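Local coordinates for protein SxtG (Microseira wollei, PDB 6U1R) that probably transfers an amidino group, through a cysteine-bound intermediate, to an amine substrate in the biosynthesis of saxitoxin, at residues A[33-37]-A[324-328]; A[56-62]-A[260-264]; A[275-281]-A[296-301]. One frame throughout, in Å; residues are numbered along the deposited sequence.

Contact 1 (A[33-37]-A[324-328])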
ATOM      1  N   GLU A  33      -7.230  21.791  -7.236  1.00 13.52           N
ATOM      2  CA  GLU A  33      -8.567  21.787  -6.639  1.00 13.94           C
ATOM      3  C   GLU A  33      -9.626  22.500  -7.486  1.00 12.60           C
ATOM      4  O   GLU A  33     -10.788  22.531  -7.076  1.00 14.05           O
ATOM      5  CB  GLU A  33      -8.529  22.433  -5.242  1.00 13.93           C
ATOM      6  CG  GLU A  33      -7.454  21.863  -4.288  1.00 14.06           C
ATOM      7  CD  GLU A  33      -7.719  20.429  -3.807  1.00 15.80           C
ATOM      8  OE1 GLU A  33      -8.874  19.958  -3.890  1.00 15.28           O
ATOM      9  OE2 GLU A  33      -6.741  19.767  -3.363  1.00 14.85           O
ATOM     10  N   TRP A  34      -9.274  23.051  -8.654  1.00 14.01           N
ATOM     11  CA  TRP A  34     -10.146  24.021  -9.318  1.00 14.68           C
ATOM     12  C   TRP A  34     -10.384  23.791 -10.808  1.00 15.96           C
ATOM     13  O   TRP A  34     -11.297  24.427 -11.347  1.00 16.66           O
ATOM     14  CB  TRP A  34      -9.589  25.444  -9.163  1.00 15.29           C
ATOM     15  CG  TRP A  34      -8.204  25.578  -9.710  1.00 14.20           C
ATOM     16  CD1 TRP A  34      -7.849  25.696 -11.031  1.00 15.45           C
ATOM     17  CD2 TRP A  34      -6.979  25.595  -8.961  1.00 14.81           C
ATOM     18  NE1 TRP A  34      -6.486  25.781 -11.145  1.00 15.19           N
ATOM     19  CE2 TRP A  34      -5.925  25.729  -9.894  1.00 15.39           C
ATOM     20  CE3 TRP A  34      -6.669  25.523  -7.597  1.00 14.44           C
ATOM     21  CZ2 TRP A  34      -4.592  25.781  -9.505  1.00 16.20           C
ATOM     22  CZ3 TRP A  34      -5.338  25.565  -7.216  1.00 15.65           C
ATOM     23  CH2 TRP A  34      -4.322  25.716  -8.161  1.00 14.91           C
ATOM     24  N   ASP A  35      -9.575  22.996 -11.506  1.00 15.18           N
ATOM     25  CA  ASP A  35      -9.827  22.806 -12.931  1.00 16.70           C
ATOM     26  C   ASP A  35     -11.230  22.223 -13.134  1.00 17.15           C
ATOM     27  O   ASP A  35     -11.797  21.558 -12.254  1.00 16.32           O
ATOM     28  CB  ASP A  35      -8.766  21.893 -13.573  1.00 17.20           C
ATOM     29  CG  ASP A  35      -7.444  22.593 -13.875  1.00 16.86           C
ATOM     30  OD1 ASP A  35      -7.376  23.843 -13.970  1.00 17.45           O
ATOM     31  OD2 ASP A  35      -6.443  21.861 -14.059  1.00 17.19           O
ATOM     32  N   ALA A  36     -11.796  22.488 -14.312  1.00 17.02           N
ATOM     33  CA  ALA A  36     -13.191  22.163 -14.602  1.00 15.98           C
ATOM     34  C   ALA A  36     -13.535  20.712 -14.270  1.00 17.82           C
ATOM     35  O   ALA A  36     -12.979  19.779 -14.858  1.00 16.85           O
ATOM     36  CB  ALA A  36     -13.479  22.456 -16.082  1.00 20.13           C
ATOM     37  N   LEU A  37     -14.478  20.525 -13.347  1.00 15.37           N
ATOM     38  CA  LEU A  37     -14.744  19.213 -12.757  1.00 16.17           C
ATOM     39  C   LEU A  37     -15.602  18.376 -13.698  1.00 16.86           C
ATOM     40  O   LEU A  37     -16.704  18.794 -14.074  1.00 17.11           O
ATOM     41  CB  LEU A  37     -15.429  19.380 -11.405  1.00 15.65           C
ATOM     42  CG  LEU A  37     -15.690  18.116 -10.569  1.00 14.80           C
ATOM     43  CD1 LEU A  37     -14.402  17.369 -10.309  1.00 15.20           C
ATOM     44  CD2 LEU A  37     -16.386  18.487  -9.262  1.00 15.81           C
ATOM     45  N   LEU A 324     -16.220  23.229  -2.336  1.00 13.88           N
ATOM     46  CA  LEU A 324     -15.841  22.425  -3.501  1.00 14.10           C
ATOM     47  C   LEU A 324     -15.964  23.307  -4.737  1.00 15.13           C
ATOM     48  O   LEU A 324     -17.036  23.861  -4.992  1.00 13.85           O
ATOM     49  CB  LEU A 324     -16.722  21.175  -3.652  1.00 13.69           C
ATOM     50  CG  LEU A 324     -16.458  20.323  -4.908  1.00 14.27           C
ATOM     51  CD1 LEU A 324     -15.092  19.682  -4.819  1.00 13.25           C
ATOM     52  CD2 LEU A 324     -17.539  19.263  -5.152  1.00 14.18           C
ATOM     53  N   MET A 325     -14.875  23.419  -5.496  1.00 14.18           N
ATOM     54  CA  MET A 325     -14.846  24.184  -6.738  1.00 14.65           C
ATOM     55  C   MET A 325     -15.256  23.293  -7.905  1.00 14.96           C
ATOM     56  O   MET A 325     -14.676  22.222  -8.099  1.00 15.18           O
ATOM     57  CB  MET A 325     -13.447  24.737  -7.016  1.00 12.76           C
ATOM     58  CG  MET A 325     -12.828  25.610  -5.917  1.00 14.44           C
ATOM     59  SD  MET A 325     -13.818  27.013  -5.485  1.00 17.66           S
ATOM     60  CE  MET A 325     -13.843  27.924  -7.031  1.00 17.42           C
ATOM     61  N   LEU A 326     -16.205  23.770  -8.712  1.00 15.69           N
ATOM     62  CA  LEU A 326     -16.558  23.110  -9.962  1.00 16.73           C
ATOM     63  C   LEU A 326     -15.729  23.600 -11.139  1.00 17.44           C
ATOM     64  O   LEU A 326     -15.623  22.891 -12.152  1.00 17.96           O
ATOM     65  CB  LEU A 326     -18.044  23.324 -10.258  1.00 16.99           C
ATOM     66  CG  LEU A 326     -19.005  23.011  -9.111  1.00 19.04           C
ATOM     67  CD1 LEU A 326     -20.456  23.143  -9.556  1.00 20.56           C
ATOM     68  CD2 LEU A 326     -18.729  21.626  -8.517  1.00 20.20           C
ATOM     69  N   ASP A 327     -15.191  24.809 -11.037  1.00 17.91           N
ATOM     70  CA  ASP A 327     -14.176  25.366 -11.928  1.00 17.95           C
ATOM     71  C   ASP A 327     -13.578  26.537 -11.155  1.00 17.60           C
ATOM     72  O   ASP A 327     -13.747  26.614  -9.935  1.00 17.46           O
ATOM     73  CB  ASP A 327     -14.758  25.741 -13.303  1.00 19.32           C
ATOM     74  CG  ASP A 327     -15.939  26.684 -13.222  1.00 22.10           C
ATOM     75  OD1 ASP A 327     -16.013  27.506 -12.282  1.00 20.23           O
ATOM     76  OD2 ASP A 327     -16.806  26.594 -14.126  1.00 22.95           O
ATOM     77  N   GLU A 328     -12.896  27.452 -11.848  1.00 17.85           N
ATOM     78  CA  GLU A 328     -12.257  28.560 -11.144  1.00 19.72           C
ATOM     79  C   GLU A 328     -13.248  29.565 -10.559  1.00 19.01           C
ATOM     80  O   GLU A 328     -12.838  30.432  -9.772  1.00 20.54           O
ATOM     81  CB  GLU A 328     -11.294  29.281 -12.087  1.00 20.75           C
ATOM     82  CG  GLU A 328     -10.169  28.385 -12.554  1.00 20.51           C
ATOM     83  CD  GLU A 328      -9.135  29.093 -13.400  1.00 24.54           C
ATOM     84  OE1 GLU A 328      -9.177  30.341 -13.487  1.00 26.36           O
ATOM     85  OE2 GLU A 328      -8.266  28.391 -13.967  1.00 24.59           O
TER
HETATM   86  O   HOH W   1     -12.238  22.025  -4.926  1.00 14.57           O
HETATM   87  O   HOH W   2      -8.764  25.900 -14.824  1.00 21.91           O
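The indole of W34 meets E328 at its five-membered ring: CG of E328 approaches W34 CD1 obliquely at 3.9 Å, and ring and carboxylate planes stand 84° apart. At the indole edge, in its plane, sits a water that donates to both OD1 of D35 (2.6 Å) and OE2 of E328 (2.7 Å). Two like-charged carboxylates are thereby joined through one bridging molecule rather than touching. W34 carries CG between its own N and carbonyl carbon (chi1 58°), which turns the ring toward CG of E328; beyond the two segments Y382 packs edge-to-face with the indole. CB of W34 lies 4.5 Å from CB of M325. CB of M325 is also 3.5 Å from O of E33, but the end of its chain leads away from 33-37. A second water takes the N-H of M325 and donates to O of E33, giving both backbone groups a partner. These residues join the loop entering strand 37-42 to edge strand 324-325 of a three-stranded mixed sheet, within the fold of an AGAT-like amidinotransferase. One direct backbone bond ties the two segments, from N of L37 to O of L326 (2.9 Å), nearly straight at 163° with the donor tilted from the carbonyl plane. One residue after L326, CA of D327 makes a CA-H...O contact of 3.1 Å with O of W34. CD2 of L37 reaches CD2 of L326 at 4.0 Å, while L324 offers its own CD2 from the strand. The carboxylates of D327 and E33 find partners outside the two segments: OD2 of D327 forms a salt bridge with R330 and OD1 accepts from N of E329, whereas the buried carboxylate of E33 accepts from N of R221 and from H367.

Contact 2 (A[56-62]-A[260-264])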
ATOM      1  N   ILE A  56      -6.948   8.097  18.855  1.00 22.55           N
ATOM      2  CA  ILE A  56      -6.764   9.350  18.102  1.00 23.44           C
ATOM      3  C   ILE A  56      -7.867  10.365  18.395  1.00 20.97           C
ATOM      4  O   ILE A  56      -7.586  11.515  18.740  1.00 19.25           O
ATOM      5  CB  ILE A  56      -6.674   9.077  16.588  1.00 20.43           C
ATOM      6  CG1 ILE A  56      -5.414   8.278  16.262  1.00 21.52           C
ATOM      7  CG2 ILE A  56      -6.696  10.395  15.795  1.00 22.78           C
ATOM      8  CD1 ILE A  56      -5.451   7.722  14.904  1.00 21.31           C
ATOM      9  N   ASN A  57      -9.127   9.990  18.158  1.00 17.87           N
ATOM     10  CA  ASN A  57     -10.151  11.003  17.937  1.00 19.61           C
ATOM     11  C   ASN A  57     -10.489  11.796  19.190  1.00 18.40           C
ATOM     12  O   ASN A  57     -10.999  12.916  19.081  1.00 18.93           O
ATOM     13  CB  ASN A  57     -11.378  10.349  17.349  1.00 17.94           C
ATOM     14  CG  ASN A  57     -11.102   9.838  15.959  1.00 24.10           C
ATOM     15  OD1 ASN A  57     -10.395  10.500  15.189  1.00 23.59           O
ATOM     16  ND2 ASN A  57     -11.583   8.647  15.648  1.00 20.23           N
ATOM     17  N   LYS A  58     -10.204  11.276  20.371  1.00 18.37           N
ATOM     18  CA  LYS A  58     -10.452  12.097  21.550  1.00 17.90           C
ATOM     19  C   LYS A  58      -9.659  13.402  21.510  1.00 19.95           C
ATOM     20  O   LYS A  58     -10.039  14.370  22.177  1.00 19.24           O
ATOM     21  CB  LYS A  58     -10.136  11.318  22.826  1.00 21.50           C
ATOM     22  CG  LYS A  58      -8.677  11.033  23.077  1.00 25.22           C
ATOM     23  CD  LYS A  58      -8.566  10.118  24.296  1.00 27.13           C
ATOM     24  CE  LYS A  58      -7.135   9.870  24.719  1.00 33.75           C
ATOM     25  NZ  LYS A  58      -7.124   9.118  26.028  1.00 37.80           N
ATOM     26  N   TRP A  59      -8.591  13.468  20.723  1.00 18.88           N
ATOM     27  CA  TRP A  59      -7.770  14.671  20.651  1.00 18.20           C
ATOM     28  C   TRP A  59      -8.256  15.657  19.591  1.00 18.84           C
ATOM     29  O   TRP A  59      -7.614  16.697  19.384  1.00 16.66           O
ATOM     30  CB  TRP A  59      -6.305  14.278  20.415  1.00 19.00           C
ATOM     31  CG  TRP A  59      -5.781  13.440  21.553  1.00 19.61           C
ATOM     32  CD1 TRP A  59      -5.440  12.130  21.514  1.00 22.75           C
ATOM     33  CD2 TRP A  59      -5.591  13.868  22.914  1.00 21.78           C
ATOM     34  NE1 TRP A  59      -5.043  11.704  22.768  1.00 23.89           N
ATOM     35  CE2 TRP A  59      -5.117  12.755  23.640  1.00 24.13           C
ATOM     36  CE3 TRP A  59      -5.765  15.085  23.580  1.00 21.60           C
ATOM     37  CZ2 TRP A  59      -4.817  12.822  25.004  1.00 25.64           C
ATOM     38  CZ3 TRP A  59      -5.467  15.151  24.940  1.00 24.69           C
ATOM     39  CH2 TRP A  59      -4.994  14.024  25.634  1.00 26.48           C
ATOM     40  N   THR A  60      -9.373  15.372  18.932  1.00 18.42           N
ATOM     41  CA  THR A  60     -10.034  16.352  18.090  1.00 20.50           C
ATOM     42  C   THR A  60     -11.052  17.170  18.864  1.00 23.39           C
ATOM     43  O   THR A  60     -11.799  17.940  18.255  1.00 26.03           O
ATOM     44  CB  THR A  60     -10.714  15.665  16.902  1.00 24.59           C
ATOM     45  OG1 THR A  60     -11.761  14.790  17.361  1.00 24.84           O
ATOM     46  CG2 THR A  60      -9.704  14.870  16.123  1.00 20.16           C
ATOM     47  N   PHE A  61     -11.087  17.037  20.195  1.00 25.67           N
ATOM     48  CA  PHE A  61     -12.032  17.775  21.015  1.00 28.45           C
ATOM     49  C   PHE A  61     -11.289  18.701  21.968  1.00 29.14           C
ATOM     50  O   PHE A  61     -10.371  18.251  22.662  1.00 25.94           O
ATOM     51  CB  PHE A  61     -12.915  16.811  21.827  1.00 30.11           C
ATOM     52  CG  PHE A  61     -13.774  15.920  20.978  1.00 28.77           C
ATOM     53  CD1 PHE A  61     -15.004  16.360  20.537  1.00 34.59           C
ATOM     54  CD2 PHE A  61     -13.352  14.646  20.614  1.00 27.37           C
ATOM     55  CE1 PHE A  61     -15.807  15.546  19.751  1.00 36.16           C
ATOM     56  CE2 PHE A  61     -14.155  13.828  19.818  1.00 24.36           C
ATOM     57  CZ  PHE A  61     -15.376  14.281  19.395  1.00 31.94           C
ATOM     58  N   PRO A  62     -11.658  19.974  22.063  1.00 30.88           N
ATOM     59  CA  PRO A  62     -11.127  20.786  23.163  1.00 35.99           C
ATOM     60  C   PRO A  62     -11.584  20.187  24.485  1.00 35.25           C
ATOM     61  O   PRO A  62     -12.640  19.555  24.566  1.00 33.27           O
ATOM     62  CB  PRO A  62     -11.727  22.176  22.917  1.00 38.44           C
ATOM     63  CG  PRO A  62     -12.963  21.925  22.109  1.00 38.96           C
ATOM     64  CD  PRO A  62     -12.684  20.691  21.284  1.00 34.16           C
ATOM     65  N   PRO A 260      -5.156  23.106  17.932  1.00 17.72           N
ATOM     66  CA  PRO A 260      -4.641  21.984  18.736  1.00 17.92           C
ATOM     67  C   PRO A 260      -5.278  20.647  18.406  1.00 16.26           C
ATOM     68  O   PRO A 260      -4.689  19.604  18.736  1.00 16.07           O
ATOM     69  CB  PRO A 260      -4.975  22.401  20.186  1.00 20.47           C
ATOM     70  CG  PRO A 260      -5.215  23.880  20.121  1.00 20.20           C
ATOM     71  CD  PRO A 260      -5.804  24.128  18.768  1.00 19.27           C
ATOM     72  N   GLU A 261      -6.466  20.665  17.800  1.00 14.76           N
ATOM     73  CA  GLU A 261      -7.251  19.500  17.410  1.00 16.36           C
ATOM     74  C   GLU A 261      -6.991  19.066  15.958  1.00 15.79           C
ATOM     75  O   GLU A 261      -7.806  18.324  15.393  1.00 14.74           O
ATOM     76  CB  GLU A 261      -8.745  19.812  17.579  1.00 18.32           C
ATOM     77  CG  GLU A 261      -9.173  20.149  19.018  1.00 21.59           C
ATOM     78  CD  GLU A 261      -8.978  21.606  19.397  1.00 23.93           C
ATOM     79  OE1 GLU A 261      -9.162  22.480  18.527  1.00 25.03           O
ATOM     80  OE2 GLU A 261      -8.672  21.881  20.576  1.00 26.96           O
ATOM     81  N   ALA A 262      -5.906  19.551  15.348  1.00 15.17           N
ATOM     82  CA  ALA A 262      -5.755  19.503  13.897  1.00 17.06           C
ATOM     83  C   ALA A 262      -5.891  18.087  13.367  1.00 15.88           C
ATOM     84  O   ALA A 262      -5.228  17.159  13.843  1.00 14.28           O
ATOM     85  CB  ALA A 262      -4.403  20.084  13.476  1.00 18.73           C
ATOM     86  N   LEU A 263      -6.736  17.944  12.336  1.00 16.09           N
ATOM     87  CA  LEU A 263      -6.954  16.673  11.658  1.00 15.83           C
ATOM     88  C   LEU A 263      -7.626  17.032  10.327  1.00 16.69           C
ATOM     89  O   LEU A 263      -8.809  17.381  10.307  1.00 16.69           O
ATOM     90  CB  LEU A 263      -7.807  15.739  12.507  1.00 17.33           C
ATOM     91  CG  LEU A 263      -8.199  14.327  12.052  1.00 22.07           C
ATOM     92  CD1 LEU A 263      -7.374  13.752  10.958  1.00 18.85           C
ATOM     93  CD2 LEU A 263      -8.125  13.394  13.260  1.00 25.14           C
ATOM     94  N   HIS A 264      -6.833  17.022   9.257  1.00 14.97           N
ATOM     95  CA  HIS A 264      -7.197  17.428   7.900  1.00 13.13           C
ATOM     96  C   HIS A 264      -7.048  18.934   7.732  1.00 14.02           C
ATOM     97  O   HIS A 264      -7.242  19.703   8.680  1.00 14.90           O
ATOM     98  CB  HIS A 264      -8.607  16.946   7.515  1.00 13.78           C
ATOM     99  CG  HIS A 264      -8.765  15.466   7.665  1.00 14.58           C
ATOM    100  ND1 HIS A 264      -9.964  14.863   7.976  1.00 15.20           N
ATOM    101  CD2 HIS A 264      -7.850  14.469   7.583  1.00 15.50           C
ATOM    102  CE1 HIS A 264      -9.778  13.558   8.093  1.00 16.57           C
ATOM    103  NE2 HIS A 264      -8.509  13.291   7.837  1.00 14.95           N
TER
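L263 lays one methyl, CD2, against CG2 of T60 at 3.6 Å, the two side chains slanting past each other. The same methyl also lies 4.2 Å from CG2 of I56, whose side chain crosses that of L263 at about a right angle, and it comes equally near OD1 of N57. ND2 of N57 is hydrogen-bonded to O of A52 and to OD2 of D153. One leucine branch thus meets three side chains of 56-62. T60 turns its CG2 toward L263 while OG1, between N and the carbonyl carbon (chi1 64°), donates to O of N57 (2.7 Å), in the carbonyl plane and on a lone pair. N of T60 donates to that same oxygen; two bonds grip it, and the one from OG1 holds the side chain's rotation. Here the chain leaving helix 53-57 passes through a 3-10 turn at 58-59 before P62; facing it across the contact is the loop carrying H264, between strands 251-255 and 269-273, which places the contact beside the predicted active site. The other branch of L263, CD1, stands over one face of the H264 ring, offset toward its rim, and NE2 of H264 is hydrogen-bonded to OD2 of D215, also predicted to be catalytic. Two residues before L263, E261 packs by its aliphatic part: CG lies 3.5 Å from O of T60, and a bend at chi2 (85°) curls the chain along the turn to bring OE2 3.7 Å from CA of P62. CA of E261 points a hydrogen at O of W59 (3.4 Å, 148° at the hydrogen). F194 and F196 both approach the W59 indole edge-to-face.

Contact 3 (A[275-281]-A[296-301])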
ATOM      1  N   GLY A 275      -3.813  31.815  -8.103  1.00 17.78           N
ATOM      2  CA  GLY A 275      -3.594  33.074  -7.418  1.00 18.11           C
ATOM      3  C   GLY A 275      -4.533  33.385  -6.261  1.00 18.28           C
ATOM      4  O   GLY A 275      -4.464  34.501  -5.731  1.00 18.34           O
ATOM      5  N   LYS A 276      -5.419  32.459  -5.866  1.00 16.70           N
ATOM      6  CA  LYS A 276      -6.439  32.714  -4.842  1.00 16.54           C
ATOM      7  C   LYS A 276      -6.487  31.562  -3.841  1.00 15.06           C
ATOM      8  O   LYS A 276      -6.846  30.444  -4.209  1.00 16.40           O
ATOM      9  CB  LYS A 276      -7.824  32.876  -5.482  1.00 17.15           C
ATOM     10  CG  LYS A 276      -7.904  33.904  -6.615  1.00 20.93           C
ATOM     11  CD  LYS A 276      -7.629  35.301  -6.119  1.00 22.09           C
ATOM     12  CE  LYS A 276      -7.546  36.300  -7.285  1.00 29.37           C
ATOM     13  NZ  LYS A 276      -8.841  36.399  -7.983  1.00 32.17           N
ATOM     14  N   ILE A 277      -6.187  31.835  -2.576  1.00 15.44           N
ATOM     15  CA  ILE A 277      -6.193  30.798  -1.551  1.00 14.35           C
ATOM     16  C   ILE A 277      -6.908  31.313  -0.307  1.00 16.36           C
ATOM     17  O   ILE A 277      -6.605  32.400   0.196  1.00 15.74           O
ATOM     18  CB  ILE A 277      -4.762  30.310  -1.246  1.00 15.64           C
ATOM     19  CG1 ILE A 277      -4.770  29.101  -0.304  1.00 14.74           C
ATOM     20  CG2 ILE A 277      -3.858  31.453  -0.745  1.00 15.36           C
ATOM     21  CD1 ILE A 277      -3.460  28.320  -0.355  1.00 17.00           C
ATOM     22  N   LEU A 278      -7.874  30.529   0.163  1.00 15.25           N
ATOM     23  CA  LEU A 278      -8.703  30.840   1.318  1.00 14.05           C
ATOM     24  C   LEU A 278      -8.039  30.325   2.592  1.00 16.67           C
ATOM     25  O   LEU A 278      -7.657  29.147   2.666  1.00 15.24           O
ATOM     26  CB  LEU A 278     -10.068  30.183   1.116  1.00 16.51           C
ATOM     27  CG  LEU A 278     -11.189  30.315   2.145  1.00 15.45           C
ATOM     28  CD1 LEU A 278     -11.681  31.744   2.207  1.00 15.75           C
ATOM     29  CD2 LEU A 278     -12.338  29.379   1.781  1.00 15.52           C
ATOM     30  N   VAL A 279      -7.929  31.193   3.610  1.00 15.30           N
ATOM     31  CA  VAL A 279      -7.177  30.873   4.816  1.00 15.02           C
ATOM     32  C   VAL A 279      -8.022  31.118   6.061  1.00 15.14           C
ATOM     33  O   VAL A 279      -8.774  32.096   6.144  1.00 16.33           O
ATOM     34  CB  VAL A 279      -5.869  31.689   4.876  1.00 19.06           C
ATOM     35  CG1 VAL A 279      -5.153  31.421   6.153  1.00 23.31           C
ATOM     36  CG2 VAL A 279      -5.007  31.347   3.681  1.00 18.13           C
ATOM     37  N   ASN A 280      -7.887  30.217   7.024  1.00 14.85           N
ATOM     38  CA  ASN A 280      -8.616  30.275   8.281  1.00 14.92           C
ATOM     39  C   ASN A 280      -7.915  31.245   9.225  1.00 16.33           C
ATOM     40  O   ASN A 280      -6.750  31.019   9.561  1.00 17.36           O
ATOM     41  CB  ASN A 280      -8.657  28.860   8.879  1.00 14.12           C
ATOM     42  CG  ASN A 280      -9.419  28.779  10.178  1.00 18.39           C
ATOM     43  OD1 ASN A 280      -9.314  29.653  11.046  1.00 17.11           O
ATOM     44  ND2 ASN A 280     -10.182  27.693  10.336  1.00 15.96           N
ATOM     45  N   PRO A 281      -8.573  32.320   9.683  1.00 15.96           N
ATOM     46  CA  PRO A 281      -7.845  33.329  10.472  1.00 18.86           C
ATOM     47  C   PRO A 281      -7.464  32.870  11.872  1.00 20.25           C
ATOM     48  O   PRO A 281      -6.580  33.486  12.483  1.00 21.96           O
ATOM     49  CB  PRO A 281      -8.824  34.510  10.522  1.00 20.49           C
ATOM     50  CG  PRO A 281     -10.150  33.896  10.472  1.00 19.57           C
ATOM     51  CD  PRO A 281      -9.993  32.672   9.537  1.00 16.02           C
ATOM     52  N   TRP A 296       0.532  34.959  -4.382  1.00 20.89           N
ATOM     53  CA  TRP A 296      -0.908  34.763  -4.417  1.00 20.10           C
ATOM     54  C   TRP A 296      -1.641  35.755  -3.509  1.00 20.48           C
ATOM     55  O   TRP A 296      -1.074  36.334  -2.571  1.00 19.69           O
ATOM     56  CB  TRP A 296      -1.259  33.324  -3.993  1.00 19.93           C
ATOM     57  CG  TRP A 296      -1.094  32.305  -5.075  1.00 18.88           C
ATOM     58  CD1 TRP A 296      -0.202  32.325  -6.106  1.00 18.89           C
ATOM     59  CD2 TRP A 296      -1.883  31.121  -5.250  1.00 18.03           C
ATOM     60  NE1 TRP A 296      -0.380  31.210  -6.914  1.00 19.63           N
ATOM     61  CE2 TRP A 296      -1.408  30.459  -6.404  1.00 18.96           C
ATOM     62  CE3 TRP A 296      -2.943  30.559  -4.541  1.00 17.14           C
ATOM     63  CZ2 TRP A 296      -1.956  29.255  -6.850  1.00 17.52           C
ATOM     64  CZ3 TRP A 296      -3.488  29.361  -4.991  1.00 16.61           C
ATOM     65  CH2 TRP A 296      -2.996  28.727  -6.137  1.00 17.11           C
ATOM     66  N   ASP A 297      -2.926  35.935  -3.801  1.00 19.46           N
ATOM     67  CA  ASP A 297      -3.830  36.672  -2.922  1.00 20.84           C
ATOM     68  C   ASP A 297      -4.309  35.756  -1.800  1.00 20.79           C
ATOM     69  O   ASP A 297      -4.913  34.706  -2.057  1.00 18.88           O
ATOM     70  CB  ASP A 297      -5.034  37.212  -3.689  1.00 21.54           C
ATOM     71  CG  ASP A 297      -4.670  38.347  -4.650  1.00 25.80           C
ATOM     72  OD1 ASP A 297      -3.662  39.042  -4.401  1.00 25.65           O
ATOM     73  OD2 ASP A 297      -5.396  38.548  -5.646  1.00 27.25           O
ATOM     74  N   ILE A 298      -4.067  36.174  -0.565  1.00 20.59           N
ATOM     75  CA  ILE A 298      -4.524  35.452   0.612  1.00 20.67           C
ATOM     76  C   ILE A 298      -5.902  35.993   0.972  1.00 19.49           C
ATOM     77  O   ILE A 298      -6.059  37.167   1.330  1.00 20.05           O
ATOM     78  CB  ILE A 298      -3.524  35.587   1.762  1.00 23.35           C
ATOM     79  CG1 ILE A 298      -2.226  34.856   1.369  1.00 25.47           C
ATOM     80  CG2 ILE A 298      -4.110  35.043   3.057  1.00 22.96           C
ATOM     81  CD1 ILE A 298      -1.124  34.993   2.369  1.00 37.85           C
ATOM     82  N   LEU A 299      -6.911  35.143   0.818  1.00 17.67           N
ATOM     83  CA  LEU A 299      -8.297  35.483   1.110  1.00 17.54           C
ATOM     84  C   LEU A 299      -8.608  34.993   2.520  1.00 17.93           C
ATOM     85  O   LEU A 299      -8.737  33.785   2.744  1.00 16.08           O
ATOM     86  CB  LEU A 299      -9.235  34.845   0.084  1.00 16.67           C
ATOM     87  CG  LEU A 299      -8.871  35.061  -1.390  1.00 19.87           C
ATOM     88  CD1 LEU A 299      -9.890  34.352  -2.264  1.00 19.35           C
ATOM     89  CD2 LEU A 299      -8.805  36.529  -1.735  1.00 19.61           C
ATOM     90  N   VAL A 300      -8.724  35.921   3.478  1.00 17.66           N
ATOM     91  CA  VAL A 300      -8.938  35.534   4.873  1.00 16.38           C
ATOM     92  C   VAL A 300     -10.427  35.276   5.094  1.00 17.05           C
ATOM     93  O   VAL A 300     -11.270  36.153   4.861  1.00 16.09           O
ATOM     94  CB  VAL A 300      -8.407  36.606   5.841  1.00 18.56           C
ATOM     95  CG1 VAL A 300      -8.610  36.167   7.307  1.00 18.85           C
ATOM     96  CG2 VAL A 300      -6.929  36.905   5.586  1.00 21.60           C
ATOM     97  N   ALA A 301     -10.756  34.065   5.543  1.00 16.22           N
ATOM     98  CA  ALA A 301     -12.144  33.682   5.702  1.00 15.26           C
ATOM     99  C   ALA A 301     -12.840  34.594   6.710  1.00 15.17           C
ATOM    100  O   ALA A 301     -12.243  34.965   7.728  1.00 16.13           O
ATOM    101  CB  ALA A 301     -12.257  32.230   6.179  1.00 15.74           C
TER
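Five backbone hydrogen bonds join 275-281 to 296-301, pairing central strand 276-279 of a three-stranded mixed sheet, antiparallel to 269-273, with the parallel outermost strand 297-300. I277 and V279 each donate by N and accept by O; the shortest bonds run from N of L299 to O of I277 and from N of V279 to O of L299, both 2.8 Å. N of D297 reaches O of G275 from above the carbonyl plane, whereas A301 closes the series on O of V279 with a nearly straight bond (176°). Aromatic contacts gather at W296: CA of G275 sits 3.4 Å from the centroid of its five-membered ring, over the face, and I277 CB meets W296 CE3 at the edge (3.8 Å). NE1 of W296 donates to O of Y382, and F383 stacks on the indole. Apolar pairs follow the strands, V279 CG2 with I298 CG2 (3.9 Å) and P281 CB with V300 CG1 (3.6 Å), while L278 CD1 packs on A301. K276 and D297 run side by side, but NZ stays 4.7 Å from OD2. The backbone thus supplies the polar linkage between these strands, with the indole face closing one end and the proline ring the other.

How the contacts relate
Contacts 1 and 3 are neighbours, with W34 CH2 3.9 Å from W296 CH2; strands 297-300 and 324-325 follow each other in the chain, and strand 269-273 packs on side chains of both. Contact 1 is largely buried and mixes waters with one direct backbone bond between its segments; contact 3 is partly buried and is a true sheet pairing. Contact 2 is also partly buried, but its segments meet by packing alone, a loop against the turn that follows a helix. It lies across the chain's centre from contact 1, their centres about 29 Å apart, and contains predicted catalytic H264, whereas contact 3 stands away from the predicted active-site residues.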